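Local structure of manganese-dependent ADP-ribose/CDP-alcohol diphosphatase (2NXF) at residues C234-I239 against G264-G269. The protein probably hydrolyses ADP-ribose and CDP-alcohols such as CDP-choline to nucleoside monophosphates, using a dinuclear metal centre of the calcineurin-like phosphoesterase fold. Residues are numbered along the deposited sequence; the frame is centred on the assembly and turned at random.
Sequences CAADPI and GHDHDG. With ZN (zinc ion), chain C; ZN (zinc ion), chain B.
Asp266 and Asp237 join two loops of the calcineurin-like phosphoesterase fold, one of them the Gly264-Gly269 loop, whose Gly-His-Asp-His sequence supplies two histidines to the dinuclear zinc site. The link is a single, nearly straight hydrogen bond: Asp237 N donates to Asp266 OD2 at 2.8 Å (174°), meeting the oxygen almost along its C-O bond. With CG anti to the backbone N (chi1 -179°), Asp266 extends its carboxylate across to the 234-239 loop, where OD2 also lies against Ala236 CA at 3.4 Å. Its other oxygen turns back on its own loop: OD1 accepts Asp268 N at 3.2 Å from above the carboxylate plane, an Asx turn nested in the type I turn that Gly269 N closes on Asp266 O. With both oxygens engaged, the rotation of the group is restrained. Without the carboxylate, as with an alanine here, Asp237 N and Asp268 N would probably both lose their acceptor, and the two loops the bond between them. The histidines before and after Asp266 in sequence bind the metals, His265 through ND1 and His267 through NE2, and Asp60 bridges the two ions. A water spans both ions and donates to His265 O at 2.8 Å. Asp237 points its own carboxylate away from the contact, where OD1 accepts Ile239 N at 3.0 Å in a second Asx turn, on the anti side and 22° out of plane.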
loop_
_atom_site.group_PDB
_atom_site.type_symbol
_atom_site.label_atom_id
_atom_site.label_comp_id
_atom_site.label_asym_id
_atom_site.label_seq_id
_atom_site.Cartn_x
_atom_site.Cartn_y
_atom_site.Cartn_z
ATOM N N CYS A 234 7.928 -10.522 9.563
ATOM C CA CYS A 234 7.434 -10.259 10.935
ATOM C C CYS A 234 6.214 -9.348 10.960
ATOM O O CYS A 234 5.529 -9.251 11.983
ATOM C CB CYS A 234 8.514 -9.664 11.860
ATOM S SG CYS A 234 9.458 -8.236 11.237
ATOM N N ALA A 235 5.953 -8.685 9.837
ATOM C CA ALA A 235 4.922 -7.644 9.775
ATOM C C ALA A 235 3.665 -8.031 9.015
ATOM O O ALA A 235 2.742 -7.224 8.909
ATOM C CB ALA A 235 5.514 -6.339 9.187
ATOM N N ALA A 236 3.614 -9.253 8.484
ATOM C CA ALA A 236 2.450 -9.669 7.691
ATOM C C ALA A 236 2.443 -11.174 7.536
ATOM O O ALA A 236 3.475 -11.817 7.680
ATOM C CB ALA A 236 2.483 -9.029 6.323
ATOM N N ASP A 237 1.274 -11.717 7.214
ATOM C CA ASP A 237 1.174 -13.136 6.879
ATOM C C ASP A 237 2.008 -13.408 5.613
ATOM O O ASP A 237 2.020 -12.582 4.699
ATOM C CB ASP A 237 -0.284 -13.526 6.657
ATOM C CG ASP A 237 -0.465 -15.025 6.520
ATOM O OD1 ASP A 237 -0.272 -15.571 5.410
ATOM O OD2 ASP A 237 -0.779 -15.699 7.534
ATOM N N PRO A 238 2.712 -14.560 5.558
ATOM C CA PRO A 238 3.542 -14.879 4.380
ATOM C C PRO A 238 2.777 -14.797 3.050
ATOM O O PRO A 238 3.362 -14.419 2.039
ATOM C CB PRO A 238 3.973 -16.323 4.621
ATOM C CG PRO A 238 3.831 -16.549 6.052
ATOM C CD PRO A 238 2.789 -15.615 6.585
ATOM N N ILE A 239 1.483 -15.116 3.051
ATOM C CA ILE A 239 0.734 -15.083 1.792
ATOM C C ILE A 239 0.597 -13.676 1.238
ATOM O O ILE A 239 0.225 -13.508 0.074
ATOM C CB ILE A 239 -0.655 -15.766 1.877
ATOM C CG1 ILE A 239 -1.123 -16.191 0.464
ATOM C CG2 ILE A 239 -1.668 -14.859 2.591
ATOM C CD1 ILE A 239 -2.313 -17.169 0.452
ATOM N N GLY A 264 -0.313 -2.000 3.113
ATOM C CA GLY A 264 -1.677 -2.476 3.394
ATOM C C GLY A 264 -1.690 -3.951 3.022
ATOM O O GLY A 264 -0.761 -4.709 3.375
ATOM N N HIS A 265 -2.747 -4.358 2.316
ATOM C CA HIS A 265 -2.893 -5.705 1.714
ATOM C C HIS A 265 -3.257 -6.792 2.705
ATOM O O HIS A 265 -4.232 -7.514 2.484
ATOM C CB HIS A 265 -1.663 -6.100 0.864
ATOM C CG HIS A 265 -1.875 -7.284 -0.045
ATOM N ND1 HIS A 265 -2.812 -7.302 -1.059
ATOM C CD2 HIS A 265 -1.192 -8.451 -0.148
ATOM C CE1 HIS A 265 -2.711 -8.434 -1.737
ATOM N NE2 HIS A 265 -1.739 -9.160 -1.197
ATOM N N ASP A 266 -2.482 -6.942 3.781
ATOM C CA ASP A 266 -2.850 -7.913 4.815
ATOM C C ASP A 266 -3.837 -7.213 5.743
ATOM O O ASP A 266 -3.429 -6.418 6.605
ATOM C CB ASP A 266 -1.602 -8.375 5.592
ATOM C CG ASP A 266 -1.909 -9.389 6.666
ATOM O OD1 ASP A 266 -3.101 -9.665 6.941
ATOM O OD2 ASP A 266 -0.942 -9.954 7.233
ATOM N N HIS A 267 -5.130 -7.509 5.570
ATOM C CA HIS A 267 -6.182 -6.752 6.278
ATOM C C HIS A 267 -6.136 -6.949 7.789
ATOM O O HIS A 267 -6.714 -6.163 8.517
ATOM C CB HIS A 267 -7.575 -7.152 5.773
ATOM C CG HIS A 267 -7.768 -6.924 4.302
ATOM N ND1 HIS A 267 -8.687 -7.635 3.557
ATOM C CD2 HIS A 267 -7.170 -6.059 3.445
ATOM C CE1 HIS A 267 -8.637 -7.223 2.299
ATOM N NE2 HIS A 267 -7.725 -6.269 2.202
ATOM N N ASP A 268 -5.478 -8.021 8.247
ATOM C CA ASP A 268 -5.297 -8.276 9.679
ATOM C C ASP A 268 -4.288 -7.321 10.321
ATOM O O ASP A 268 -4.274 -7.172 11.557
ATOM C CB ASP A 268 -4.802 -9.702 9.897
ATOM C CG ASP A 268 -5.913 -10.746 9.800
ATOM O OD1 ASP A 268 -7.099 -10.391 9.604
ATOM O OD2 ASP A 268 -5.587 -11.940 9.969
ATOM N N GLY A 269 -3.439 -6.710 9.495
ATOM C CA GLY A 269 -2.378 -5.813 9.976
ATOM C C GLY A 269 -1.214 -6.553 10.631
ATOM O O GLY A 269 -1.265 -7.767 10.872
HETATM ZN ZN ZN C . -4.565 -6.058 -1.703
HETATM ZN ZN ZN B . -7.232 -5.441 0.172
HETATM O O HOH W 1 -5.450 -6.632 0.170
#